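Local structure of amidohydrolase (Pseudomonas aeruginosa, 2I5G) at residues A[16-21]-A[249-254]; A[23-28]-A[285-290]. The protein probably hydrolyses dipeptides as a metal-dependent amidohydrolase of the membrane dipeptidase family. The protein carries 2 engineered substitutions. One frame throughout, in Å; residues are numbered along the deposited sequence.

Contact 1: residues A[16-21]-A[249-254]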
loop_
_atom_site.group_PDB
_atom_site.type_symbol
_atom_site.label_atom_id
_atom_site.label_comp_id
_atom_site.label_asym_id
_atom_site.label_seq_id
_atom_site.Cartn_x
_atom_site.Cartn_y
_atom_site.Cartn_z
ATOM N N LEU A 16 22.390 10.587 -5.465
ATOM C CA LEU A 16 21.727 10.382 -4.190
ATOM C C LEU A 16 22.517 10.768 -2.951
ATOM O O LEU A 16 23.649 10.323 -2.744
ATOM C CB LEU A 16 21.296 8.931 -4.030
ATOM C CG LEU A 16 20.238 8.854 -2.927
ATOM C CD1 LEU A 16 18.862 8.929 -3.576
ATOM C CD2 LEU A 16 20.372 7.577 -2.135
ATOM N N ILE A 17 21.880 11.579 -2.113
ATOM C CA ILE A 17 22.474 12.033 -0.871
ATOM C C ILE A 17 21.392 12.160 0.206
ATOM O O ILE A 17 20.361 12.788 -0.019
ATOM C CB ILE A 17 23.186 13.391 -1.074
ATOM C CG1 ILE A 17 24.460 13.182 -1.891
ATOM C CG2 ILE A 17 23.531 14.022 0.268
ATOM C CD1 ILE A 17 25.276 14.452 -2.114
ATOM N N ILE A 18 21.625 11.517 1.353
ATOM C CA ILE A 18 20.729 11.555 2.513
ATOM C C ILE A 18 21.608 11.888 3.705
ATOM O O ILE A 18 21.854 11.044 4.567
ATOM C CB ILE A 18 20.047 10.200 2.829
ATOM C CG1 ILE A 18 20.977 9.036 2.484
ATOM C CG2 ILE A 18 18.730 10.107 2.132
ATOM C CD1 ILE A 18 21.165 8.798 0.999
ATOM N N ALA A 19 22.101 13.120 3.735
ATOM C CA ALA A 19 22.960 13.580 4.813
ATOM C C ALA A 19 22.154 14.436 5.773
ATOM O O ALA A 19 21.092 14.939 5.415
ATOM C CB ALA A 19 24.106 14.392 4.240
ATOM N N LYS A 20 22.653 14.584 6.998
ATOM C CA LYS A 20 21.991 15.423 7.995
ATOM C C LYS A 20 22.176 16.835 7.444
ATOM O O LYS A 20 23.300 17.234 7.143
ATOM C CB LYS A 20 22.699 15.298 9.346
ATOM C CG LYS A 20 22.021 16.030 10.488
ATOM C CD LYS A 20 20.866 15.230 11.065
ATOM C CE LYS A 20 21.369 14.044 11.882
ATOM N NZ LYS A 20 20.263 13.232 12.477
ATOM N N TRP A 21 21.091 17.584 7.299
ATOM C CA TRP A 21 21.195 18.932 6.750
ATOM C C TRP A 21 21.576 20.029 7.738
ATOM O O TRP A 21 21.002 20.144 8.818
ATOM C CB TRP A 21 19.893 19.317 6.043
ATOM C CG TRP A 21 19.822 18.883 4.604
ATOM C CD1 TRP A 21 20.286 17.711 4.071
ATOM C CD2 TRP A 21 19.187 19.584 3.530
ATOM N NE1 TRP A 21 19.975 17.639 2.732
ATOM C CE2 TRP A 21 19.300 18.776 2.376
ATOM C CE3 TRP A 21 18.527 20.817 3.430
ATOM C CZ2 TRP A 21 18.775 19.161 1.140
ATOM C CZ3 TRP A 21 18.006 21.199 2.200
ATOM C CH2 TRP A 21 18.134 20.372 1.073
ATOM N N ASP A 249 25.246 8.078 -2.428
ATOM C CA ASP A 249 24.406 7.601 -1.346
ATOM C C ASP A 249 25.063 8.037 -0.037
ATOM O O ASP A 249 25.107 7.283 0.931
ATOM C CB ASP A 249 24.283 6.075 -1.423
ATOM C CG ASP A 249 23.167 5.526 -0.553
ATOM O OD1 ASP A 249 22.222 6.282 -0.244
ATOM O OD2 ASP A 249 23.223 4.326 -0.192
ATOM N N PHE A 250 25.586 9.263 -0.023
ATOM C CA PHE A 250 26.223 9.813 1.173
ATOM C C PHE A 250 25.207 9.979 2.306
ATOM O O PHE A 250 24.144 10.577 2.116
ATOM C CB PHE A 250 26.851 11.177 0.872
ATOM C CG PHE A 250 28.293 11.109 0.457
ATOM C CD1 PHE A 250 29.230 10.439 1.246
ATOM C CD2 PHE A 250 28.727 11.739 -0.709
ATOM C CE1 PHE A 250 30.576 10.398 0.882
ATOM C CE2 PHE A 250 30.073 11.704 -1.082
ATOM C CZ PHE A 250 30.998 11.031 -0.282
ATOM N N THR A 251 25.544 9.454 3.479
ATOM C CA THR A 251 24.676 9.534 4.653
ATOM C C THR A 251 25.342 10.420 5.709
ATOM O O THR A 251 25.051 10.327 6.907
ATOM C CB THR A 251 24.439 8.136 5.254
ATOM O OG1 THR A 251 25.677 7.605 5.743
ATOM C CG2 THR A 251 23.894 7.198 4.200
ATOM N N GLN A 252 26.231 11.286 5.234
ATOM C CA GLN A 252 26.997 12.196 6.074
ATOM C C GLN A 252 26.248 12.920 7.196
ATOM O O GLN A 252 25.299 13.672 6.958
ATOM C CB GLN A 252 27.700 13.219 5.189
ATOM C CG GLN A 252 28.858 13.901 5.863
ATOM C CD GLN A 252 29.642 14.773 4.915
ATOM O OE1 GLN A 252 30.140 14.306 3.893
ATOM N NE2 GLN A 252 29.760 16.052 5.253
ATOM N N GLY A 253 26.699 12.683 8.426
ATOM C CA GLY A 253 26.100 13.321 9.585
ATOM C C GLY A 253 25.069 12.513 10.354
ATOM O O GLY A 253 24.746 12.838 11.494
ATOM N N HIS A 254 24.546 11.458 9.745
ATOM C CA HIS A 254 23.541 10.652 10.417
ATOM C C HIS A 254 24.110 9.666 11.413
ATOM O O HIS A 254 25.280 9.292 11.333
ATOM C CB HIS A 254 22.677 9.927 9.389
ATOM C CG HIS A 254 21.613 10.792 8.792
ATOM N ND1 HIS A 254 20.652 11.415 9.557
ATOM C CD2 HIS A 254 21.355 11.132 7.508
ATOM C CE1 HIS A 254 19.845 12.102 8.769
ATOM N NE2 HIS A 254 20.250 11.947 7.521
HETATM O O HOH W 1 18.499 13.292 5.343
HETATM O O HOH W 2 18.549 11.509 11.909
#
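Ile-18 N donates to Phe-250 O at 2.8 Å. The backbones pair in parallel here at a single bridge, Ile-17 with Phe-250, and beside it Asp-249 N reaches Leu-16 O, also at 2.8 Å. The apolar Ile-17 and Phe-250 suit this buried spot, their side chains lying side by side with CG1 of Ile-17 4.2 Å from CB of Phe-250. One residue on, Ile-18 CG1 lies alongside Thr-251 CG2.

Beyond the bridge, Lys-20 N donates to Gln-252 O at 2.8 Å, so Gln-252 holds 16-21 through its backbone while its amide turns away to Val-287 and Asp-28. Residues 251-254 form a type II turn, closed by His-254 N and Thr-251 O. Gly-253 takes its third position, with the positive phi (97°) that a residue lacking a side chain accepts easily, and packs against Lys-20 CB.

The turn delivers the His-254 ring to the outer end of the contact. Lys-20 N lies 3.5 Å above one ring face, offset toward the rim, while the carbonyl of Ile-18 approaches the edge. Water 1 joins His-254 NE2 to Ala-19 O, to which it donates. Lys-20 leaves the backbone with CG anti to N, then bends at chi2 (81°) and chi3 (73°), which curls NZ back toward His-254 ND1 for a weak 3.5 Å bond; water 2 bridges the same two nitrogens. A long, flexible lysine suits this exposed margin.

The first barrel strand, 13-17, is thus joined to the loop after the last, 244-246, as expected where a TIM barrel closes on itself.

Contact 2: residues A[23-28]-A[285-290]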
loop_
_atom_site.group_PDB
_atom_site.type_symbol
_atom_site.label_atom_id
_atom_site.label_comp_id
_atom_site.label_asym_id
_atom_site.label_seq_id
_atom_site.Cartn_x
_atom_site.Cartn_y
_atom_site.Cartn_z
ATOM N N ARG A 23 24.481 23.874 7.716
ATOM C CA ARG A 23 25.395 24.675 6.914
ATOM C C ARG A 23 26.722 23.984 6.639
ATOM O O ARG A 23 27.362 24.234 5.617
ATOM C CB ARG A 23 25.668 26.020 7.585
ATOM C CG ARG A 23 26.456 26.964 6.690
ATOM C CD ARG A 23 26.632 28.330 7.307
ATOM N NE ARG A 23 27.316 29.230 6.385
ATOM C CZ ARG A 23 26.746 29.784 5.319
ATOM N NH1 ARG A 23 25.474 29.535 5.040
ATOM N NH2 ARG A 23 27.453 30.582 4.528
ATOM N N GLU A 24 27.144 23.120 7.554
ATOM C CA GLU A 24 28.405 22.431 7.373
ATOM C C GLU A 24 28.334 21.446 6.216
ATOM O O GLU A 24 29.322 21.238 5.511
ATOM C CB GLU A 24 28.816 21.713 8.660
ATOM C CG GLU A 24 30.134 20.955 8.532
ATOM C CD GLU A 24 31.182 21.725 7.729
ATOM O OE1 GLU A 24 31.597 22.823 8.169
ATOM O OE2 GLU A 24 31.586 21.228 6.651
ATOM N N LEU A 25 27.168 20.841 6.019
ATOM C CA LEU A 25 26.998 19.885 4.932
ATOM C C LEU A 25 27.119 20.659 3.634
ATOM O O LEU A 25 27.786 20.228 2.692
ATOM C CB LEU A 25 25.626 19.208 5.023
ATOM C CG LEU A 25 25.296 18.098 4.015
ATOM C CD1 LEU A 25 24.892 18.705 2.688
ATOM C CD2 LEU A 25 26.498 17.173 3.847
ATOM N N PHE A 26 26.477 21.822 3.606
ATOM C CA PHE A 26 26.487 22.696 2.443
ATOM C C PHE A 26 27.899 23.112 2.057
ATOM O O PHE A 26 28.254 23.111 0.884
ATOM C CB PHE A 26 25.635 23.928 2.733
ATOM C CG PHE A 26 24.178 23.622 2.906
ATOM C CD1 PHE A 26 23.337 24.518 3.557
ATOM C CD2 PHE A 26 23.636 22.441 2.403
ATOM C CE1 PHE A 26 21.979 24.243 3.706
ATOM C CE2 PHE A 26 22.277 22.157 2.548
ATOM C CZ PHE A 26 21.449 23.059 3.200
ATOM N N GLU A 27 28.703 23.457 3.052
ATOM C CA GLU A 27 30.074 23.878 2.807
ATOM C C GLU A 27 30.959 22.742 2.285
ATOM O O GLU A 27 31.886 22.971 1.508
ATOM C CB GLU A 27 30.659 24.468 4.090
ATOM C CG GLU A 27 29.890 25.678 4.580
ATOM C CD GLU A 27 30.320 26.129 5.960
ATOM O OE1 GLU A 27 29.769 27.135 6.464
ATOM O OE2 GLU A 27 31.208 25.472 6.542
ATOM N N ASP A 28 30.664 21.519 2.708
ATOM C CA ASP A 28 31.438 20.359 2.281
ATOM C C ASP A 28 31.062 20.034 0.834
ATOM O O ASP A 28 31.839 19.424 0.093
ATOM C CB ASP A 28 31.158 19.169 3.210
ATOM C CG ASP A 28 32.310 18.169 3.254
ATOM O OD1 ASP A 28 33.478 18.608 3.333
ATOM O OD2 ASP A 28 32.051 16.945 3.227
ATOM N N ARG A 285 35.397 9.375 1.812
ATOM C CA ARG A 285 34.563 9.202 2.998
ATOM C C ARG A 285 33.629 10.393 3.243
ATOM O O ARG A 285 32.634 10.270 3.956
ATOM C CB ARG A 285 35.451 9.001 4.230
ATOM C CG ARG A 285 36.274 7.737 4.222
ATOM C CD ARG A 285 35.559 6.613 4.954
ATOM N NE ARG A 285 36.365 5.391 5.025
ATOM C CZ ARG A 285 37.550 5.295 5.627
ATOM N NH1 ARG A 285 38.094 6.351 6.217
ATOM N NH2 ARG A 285 38.188 4.131 5.657
ATOM N N THR A 286 33.959 11.545 2.675
ATOM C CA THR A 286 33.128 12.735 2.836
ATOM C C THR A 286 32.854 13.410 1.493
ATOM O O THR A 286 33.629 13.282 0.541
ATOM C CB THR A 286 33.785 13.778 3.769
ATOM O OG1 THR A 286 35.054 14.168 3.234
ATOM C CG2 THR A 286 33.975 13.212 5.158
ATOM N N VAL A 287 31.742 14.128 1.427
ATOM C CA VAL A 287 31.355 14.820 0.211
ATOM C C VAL A 287 32.495 15.704 -0.278
ATOM O O VAL A 287 32.801 15.736 -1.470
ATOM C CB VAL A 287 30.102 15.683 0.457
ATOM C CG1 VAL A 287 29.668 16.359 -0.835
ATOM C CG2 VAL A 287 28.980 14.812 1.001
ATOM N N GLY A 288 33.132 16.409 0.650
ATOM C CA GLY A 288 34.228 17.291 0.290
ATOM C C GLY A 288 35.382 16.626 -0.443
ATOM O O GLY A 288 36.308 17.303 -0.900
ATOM N N GLU A 289 35.331 15.304 -0.565
ATOM C CA GLU A 289 36.387 14.564 -1.248
ATOM C C GLU A 289 36.008 14.127 -2.655
ATOM O O GLU A 289 36.777 13.424 -3.313
ATOM C CB GLU A 289 36.779 13.329 -0.441
ATOM C CG GLU A 289 37.573 13.616 0.808
ATOM C CD GLU A 289 37.974 12.343 1.516
ATOM O OE1 GLU A 289 37.099 11.728 2.160
ATOM O OE2 GLU A 289 39.160 11.947 1.416
ATOM N N PHE A 290 34.826 14.543 -3.111
ATOM C CA PHE A 290 34.334 14.188 -4.442
ATOM C C PHE A 290 35.421 14.233 -5.525
ATOM O O PHE A 290 35.549 13.303 -6.326
ATOM C CB PHE A 290 33.176 15.111 -4.834
ATOM C CG PHE A 290 31.900 14.387 -5.156
ATOM C CD1 PHE A 290 31.774 13.659 -6.335
ATOM C CD2 PHE A 290 30.827 14.412 -4.266
ATOM C CE1 PHE A 290 30.600 12.965 -6.622
ATOM C CE2 PHE A 290 29.651 13.723 -4.543
ATOM C CZ PHE A 290 29.537 12.998 -5.724
#
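Asp-28 and Gly-288 form the tight part of this contact, their CA atoms 4.6 Å apart. Gly-288 N donates to Asp-28 OD2 at 2.8 Å, meeting the oxygen from above the carboxylate plane, 68° out of it. Asp-28 has CG anti to its own N (chi1 -154°), which carries the carboxylate across to the loop. OD2 also accepts from Gln-252 NE2, so two donors hold this oxygen. A short acid suits a place facing backbone N-H groups, and glycine lets the helix residue come close; Val-287 N, although nearby, bonds to Gln-252 OE1 instead. Lys-31, later in helix 23-31, adds a bond to Gly-288 O.

Elsewhere the fit is looser. Leu-25 CD2 barely touches Val-287 CG2, at 4.5 Å, and at the edge of the carboxylate Thr-286 CB comes to 3.7 Å of Asp-28 OD2. Toward the exposed Arg-285 the loop is held by itself: Glu-289 OE1 accepts from Arg-285 N at 2.9 Å and also from Thr-286 N.

Helix 23-31, which follows the first barrel strand, thereby meets the 3-10 turn 287-289 just ahead of helix 291-299.

Overall arrangement
Contacts 1 and 2 have centres about 10 Å apart and use successive, not shared, elements: strand 13-17 is followed in the chain by helix 23-31, and the loops that meet them, one after strand 244-246 and the other before helix 291-299, flank helix 256-263. Contact 1, nearer the chain centre, works mainly backbone to backbone, running from a buried bridge out to a hydrated margin. Contact 2, farther out yet more buried, rests largely on one carboxylate gripping a loop amide. The side chain of Gln-252 ties the two together, while the ring of Phe-250 packs against Thr-286 and Val-287.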